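Beta-galactosidase (PDB 6Y2K) hydrolyses terminal beta-galactosyl residues from beta-galactosides, probably including lactose, as a cold-active family GH42 glycoside hydrolase that assembles as a hexamer. Local coordinates at residues L70-T74 and M120-M124; S136-E142 and R237-N242. One frame throughout, in Å; residues are numbered along the deposited sequence.

Contact 1 of 2, residues L70-T74 and M120-M124; sequences LGTPT and MVTMM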
loop_
_atom_site.group_PDB
_atom_site.type_symbol
_atom_site.label_atom_id
_atom_site.label_comp_id
_atom_site.label_asym_id
_atom_site.label_seq_id
_atom_site.Cartn_x
_atom_site.Cartn_y
_atom_site.Cartn_z
ATOM N N LEU A 70 24.534 -40.868 30.745
ATOM C CA LEU A 70 23.914 -42.094 30.239
ATOM C C LEU A 70 22.396 -41.903 30.217
ATOM O O LEU A 70 21.797 -41.587 31.237
ATOM C CB LEU A 70 24.263 -43.288 31.139
ATOM C CG LEU A 70 24.748 -44.600 30.522
ATOM C CD1 LEU A 70 24.587 -45.739 31.530
ATOM C CD2 LEU A 70 24.112 -44.952 29.184
ATOM N N GLY A 71 21.775 -42.092 29.061
ATOM C CA GLY A 71 20.314 -41.958 28.947
ATOM C C GLY A 71 19.577 -43.282 29.125
ATOM O O GLY A 71 19.944 -44.263 28.490
ATOM N N THR A 72 18.539 -43.313 29.968
ATOM C CA THR A 72 17.651 -44.469 30.022
ATOM C C THR A 72 16.848 -44.468 28.710
ATOM O O THR A 72 16.461 -43.402 28.231
ATOM C CB THR A 72 16.701 -44.506 31.254
ATOM O OG1 THR A 72 15.739 -43.440 31.206
ATOM C CG2 THR A 72 17.491 -44.444 32.545
ATOM N N PRO A 73 16.614 -45.652 28.123
ATOM C CA PRO A 73 16.080 -45.755 26.767
ATOM C C PRO A 73 14.546 -45.813 26.651
ATOM O O PRO A 73 14.017 -46.300 25.642
ATOM C CB PRO A 73 16.710 -47.061 26.282
ATOM C CG PRO A 73 16.673 -47.908 27.504
ATOM C CD PRO A 73 17.039 -46.973 28.625
ATOM N N THR A 74 13.843 -45.263 27.634
ATOM C CA THR A 74 12.400 -45.473 27.771
ATOM C C THR A 74 11.515 -44.602 26.856
ATOM O O THR A 74 10.299 -44.811 26.807
ATOM C CB THR A 74 11.957 -45.296 29.238
ATOM O OG1 THR A 74 12.364 -44.014 29.723
ATOM C CG2 THR A 74 12.569 -46.368 30.120
ATOM N N MET A 120 13.924 -52.374 33.051
ATOM C CA MET A 120 15.052 -51.951 32.216
ATOM C C MET A 120 15.968 -50.951 32.925
ATOM O O MET A 120 17.193 -51.051 32.817
ATOM C CB MET A 120 14.574 -51.380 30.863
ATOM C CG MET A 120 15.676 -50.746 30.021
ATOM S SD MET A 120 17.041 -51.852 29.605
ATOM C CE MET A 120 16.318 -52.821 28.288
ATOM N N VAL A 121 15.381 -49.994 33.635
ATOM C CA VAL A 121 16.182 -48.999 34.349
ATOM C C VAL A 121 16.974 -49.655 35.488
ATOM O O VAL A 121 18.125 -49.286 35.724
ATOM C CB VAL A 121 15.340 -47.809 34.852
ATOM C CG1 VAL A 121 16.182 -46.867 35.717
ATOM C CG2 VAL A 121 14.776 -47.039 33.660
ATOM N N THR A 122 16.363 -50.616 36.176
ATOM C CA THR A 122 17.076 -51.407 37.181
ATOM C C THR A 122 18.235 -52.185 36.558
ATOM O O THR A 122 19.350 -52.144 37.083
ATOM C CB THR A 122 16.139 -52.365 37.933
ATOM O OG1 THR A 122 15.122 -51.606 38.592
ATOM C CG2 THR A 122 16.920 -53.187 38.983
ATOM N N MET A 123 17.984 -52.874 35.442
ATOM C CA MET A 123 19.058 -53.577 34.723
ATOM C C MET A 123 20.231 -52.655 34.392
ATOM O O MET A 123 21.380 -52.990 34.673
ATOM C CB MET A 123 18.552 -54.207 33.421
ATOM C CG MET A 123 17.824 -55.532 33.570
ATOM S SD MET A 123 17.699 -56.379 31.971
ATOM C CE MET A 123 16.613 -55.284 31.085
ATOM N N MET A 124 19.933 -51.497 33.798
ATOM C CA MET A 124 20.969 -50.519 33.408
ATOM C C MET A 124 21.711 -49.913 34.583
ATOM O O MET A 124 22.935 -49.796 34.544
ATOM C CB MET A 124 20.378 -49.353 32.609
ATOM C CG MET A 124 20.453 -49.510 31.114
ATOM S SD MET A 124 20.064 -47.955 30.283
ATOM C CE MET A 124 21.610 -47.403 29.575
#
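Met124 runs out extended from helix 111-128 (chi2 -168°) and then bends at its thioether (chi3 110°), which sets its CE against Leu70 and its SD against Pro73. The methyl group meets Leu70 tip to tip, with Met124 CE 3.5 Å from Leu70 CD2. Met124 CE also lies 3.7 Å from the carbonyl oxygen Gly71 O. The sulfur passes alongside the proline ring, and Met124 SD comes within 3.6 Å of Pro73 CD. Met124 thus spans the end of strand 67-71 and the start of the loop after it.

One turn earlier, Met120 approaches the same proline at another corner. Met120 CG is anti to the backbone N (chi1 172°) and rests 3.9 Å from Pro73 CG. Val121 CG2 lies 3.9 Å from Thr72 CG2 and also reaches the methyl of Thr74.

The contact packs the third strand of the TIM barrel, and the loop that leaves its C-terminal end, against the helix of the same beta-alpha-beta crossover. Trp39 from helix 39-42 also touches Pro73 and Met120. The hydroxyl of Thr72 bonds to Gln226, outside the two segments. With its polar end held there, Thr72 offers its methyl group to the helix. No hydrogen bond joins the two segments, so the fit here rests on the shape of buried methyl, thioether and proline groups.

Contact 2 of 2, residues S136-E142 and R237-N242; sequences SWQTDNE and RDLVHN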
loop_
_atom_site.group_PDB
_atom_site.type_symbol
_atom_site.label_atom_id
_atom_site.label_comp_id
_atom_site.label_asym_id
_atom_site.label_seq_id
_atom_site.Cartn_x
_atom_site.Cartn_y
_atom_site.Cartn_z
ATOM N N SER A 136 26.616 -38.883 35.063
ATOM C CA SER A 136 25.258 -38.365 35.079
ATOM C C SER A 136 24.303 -39.310 34.361
ATOM O O SER A 136 24.733 -40.083 33.500
ATOM C CB SER A 136 25.261 -36.997 34.384
ATOM O OG SER A 136 23.952 -36.512 34.157
ATOM N N TRP A 137 23.014 -39.235 34.701
ATOM C CA TRP A 137 21.974 -39.958 33.965
ATOM C C TRP A 137 20.905 -39.002 33.470
ATOM O O TRP A 137 20.445 -38.155 34.235
ATOM C CB TRP A 137 21.284 -40.997 34.852
ATOM C CG TRP A 137 22.126 -42.162 35.284
ATOM C CD1 TRP A 137 23.019 -42.186 36.311
ATOM C CD2 TRP A 137 22.119 -43.476 34.725
ATOM N NE1 TRP A 137 23.577 -43.429 36.420
ATOM C CE2 TRP A 137 23.037 -44.246 35.464
ATOM C CE3 TRP A 137 21.412 -44.084 33.677
ATOM C CZ2 TRP A 137 23.278 -45.599 35.189
ATOM C CZ3 TRP A 137 21.648 -45.429 33.402
ATOM C CH2 TRP A 137 22.577 -46.169 34.151
ATOM N N GLN A 138 20.503 -39.154 32.205
ATOM C CA GLN A 138 19.296 -38.505 31.670
ATOM C C GLN A 138 18.156 -39.511 31.709
ATOM O O GLN A 138 18.268 -40.591 31.121
ATOM C CB GLN A 138 19.501 -38.044 30.220
ATOM C CG GLN A 138 18.250 -37.424 29.584
ATOM C CD GLN A 138 18.450 -37.044 28.135
ATOM O OE1 GLN A 138 19.132 -36.072 27.843
ATOM N NE2 GLN A 138 17.847 -37.804 27.219
ATOM N N THR A 139 17.062 -39.172 32.389
ATOM C CA THR A 139 15.864 -40.016 32.370
ATOM C C THR A 139 15.104 -39.821 31.059
ATOM O O THR A 139 14.775 -38.700 30.703
ATOM C CB THR A 139 14.923 -39.696 33.537
ATOM O OG1 THR A 139 14.664 -38.287 33.576
ATOM C CG2 THR A 139 15.548 -40.144 34.855
ATOM N N ASP A 140 14.854 -40.905 30.331
ATOM C CA ASP A 140 13.976 -40.866 29.158
ATOM C C ASP A 140 14.566 -39.852 28.127
ATOM O O ASP A 140 15.803 -39.779 27.962
ATOM C CB ASP A 140 12.541 -40.550 29.641
ATOM C CG ASP A 140 11.441 -40.944 28.646
ATOM O OD1 ASP A 140 11.103 -40.088 27.781
ATOM O OD2 ASP A 140 10.860 -42.050 28.781
ATOM N N ASN A 141 13.713 -39.109 27.422
ATOM C CA ASN A 141 14.147 -38.103 26.452
ATOM C C ASN A 141 12.959 -37.212 26.081
ATOM O O ASN A 141 12.026 -37.673 25.428
ATOM C CB ASN A 141 14.709 -38.746 25.179
ATOM C CG ASN A 141 15.349 -37.721 24.255
ATOM O OD1 ASN A 141 16.479 -37.256 24.503
ATOM N ND2 ASN A 141 14.627 -37.345 23.197
ATOM N N GLU A 142 13.001 -35.956 26.518
ATOM C CA GLU A 142 12.016 -34.939 26.144
ATOM C C GLU A 142 10.587 -35.385 26.435
ATOM O O GLU A 142 9.766 -35.554 25.530
ATOM C CB GLU A 142 12.174 -34.522 24.666
ATOM C CG GLU A 142 13.463 -33.767 24.340
ATOM C CD GLU A 142 13.448 -33.149 22.943
ATOM O OE1 GLU A 142 12.856 -33.758 22.029
ATOM O OE2 GLU A 142 14.023 -32.047 22.751
ATOM N N ARG A 237 25.876 -39.538 41.096
ATOM C CA ARG A 237 25.674 -39.125 39.698
ATOM C C ARG A 237 24.576 -38.050 39.609
ATOM O O ARG A 237 23.558 -38.155 40.290
ATOM C CB ARG A 237 25.299 -40.325 38.820
ATOM C CG ARG A 237 26.483 -41.142 38.331
ATOM C CD ARG A 237 27.288 -41.795 39.453
ATOM N NE ARG A 237 28.410 -42.561 38.910
ATOM C CZ ARG A 237 29.263 -43.284 39.635
ATOM N NH1 ARG A 237 30.249 -43.937 39.030
ATOM N NH2 ARG A 237 29.132 -43.373 40.958
ATOM N N ASP A 238 24.794 -37.028 38.777
ATOM C CA ASP A 238 23.785 -35.993 38.543
ATOM C C ASP A 238 22.629 -36.560 37.728
ATOM O O ASP A 238 22.842 -37.084 36.640
ATOM C CB ASP A 238 24.371 -34.804 37.775
ATOM C CG ASP A 238 25.340 -33.981 38.602
ATOM O OD1 ASP A 238 25.120 -33.802 39.812
ATOM O OD2 ASP A 238 26.296 -33.460 38.012
ATOM N N LEU A 239 21.420 -36.472 38.267
ATOM C CA LEU A 239 20.220 -36.901 37.542
ATOM C C LEU A 239 19.601 -35.672 36.887
ATOM O O LEU A 239 19.392 -34.643 37.540
ATOM C CB LEU A 239 19.241 -37.589 38.491
ATOM C CG LEU A 239 19.849 -38.719 39.348
ATOM C CD1 LEU A 239 18.782 -39.385 40.187
ATOM C CD2 LEU A 239 20.553 -39.748 38.475
ATOM N N VAL A 240 19.322 -35.797 35.593
ATOM C CA VAL A 240 18.906 -34.678 34.756
ATOM C C VAL A 240 17.814 -35.145 33.802
ATOM O O VAL A 240 17.730 -36.337 33.480
ATOM C CB VAL A 240 20.129 -34.093 33.987
ATOM C CG1 VAL A 240 20.759 -35.104 33.043
ATOM C CG2 VAL A 240 19.776 -32.816 33.230
ATOM N N HIS A 241 16.962 -34.212 33.388
ATOM C CA HIS A 241 16.080 -34.424 32.254
ATOM C C HIS A 241 16.246 -33.284 31.245
ATOM O O HIS A 241 16.651 -32.170 31.615
ATOM C CB HIS A 241 14.615 -34.570 32.676
ATOM C CG HIS A 241 13.736 -34.962 31.535
ATOM N ND1 HIS A 241 13.745 -36.233 31.003
ATOM C CD2 HIS A 241 12.917 -34.229 30.744
ATOM C CE1 HIS A 241 12.938 -36.276 29.960
ATOM N NE2 HIS A 241 12.425 -35.072 29.779
ATOM N N ASN A 242 15.973 -33.583 29.971
ATOM C CA ASN A 242 16.112 -32.603 28.888
ATOM C C ASN A 242 14.745 -32.025 28.479
ATOM O O ASN A 242 13.952 -32.681 27.812
ATOM C CB ASN A 242 16.921 -33.164 27.696
ATOM C CG ASN A 242 16.319 -34.421 27.076
ATOM O OD1 ASN A 242 15.662 -35.223 27.746
ATOM N ND2 ASN A 242 16.554 -34.598 25.779
#
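The carbonyl oxygen Asp238 O is gripped twice, by Ser136 OG at 2.8 Å and by Trp137 N at 2.9 Å. The two donors reach it from opposite faces of its plane. This joins the parallel strands four and five of the TIM barrel. The pairing continues with Val240 N to Trp137 O and with Thr139 N to Val240 O, 3.1 Å apart. Ser136, Gln138 and Val240 point to the barrel interior, where they touch strand 310-315. Trp137 and Leu239 point to the other face, against helix 205-233, and their side chains lie side by side.

Farther along, side chains carry the contact. The amides of Gln138 and Asn242 are stacked, their planes 16° apart. Asn242 ND2 gives a bond to Asn141 OD1 at 2.9 Å, arriving above the carbonyl plane. Asn242 OD1 accepts from Glu142 N at 3.0 Å. Replacing Asn242 with an alanine is likely to leave Glu142 N and Asn141 OD1 without these mates and the loop less firmly placed. An Asn-Glu pair after strand four carries the acid/base in clan GH-A enzymes, and Asn141-Glu142 is consistent with that site. Glu142 OE1 binds a glycerol, probably from the crystallisation liquor.

With chi1 at -173° the imidazole of His241 swings back to the loop. His241 ND1 donates to Thr139 O at 2.7 Å, and that oxygen lies in the ring plane.

How the contacts relate
Both contacts are buried in the same barrel, and strands 67-71 and 134-138 are neighbours in its sheet. Contact 1 joins a strand end to an outer helix mainly through apolar side-chain groups, with no hydrogen bond across. Contact 2 joins two strands by backbone bonds, then adds amides and an imidazole where the loop turns over the barrel end. The chain runs directly from helix 111-128 of contact 1 into strand 134-138 of contact 2. The two also touch. Thr74 OG1 and Asp140 OD2 are 2.6 Å apart, and Thr72 OG1 is 2.8 Å from Asp140 N, both probable hydrogen bonds. Leu70 CD1 packs on Trp137 CH2 at 3.3 Å.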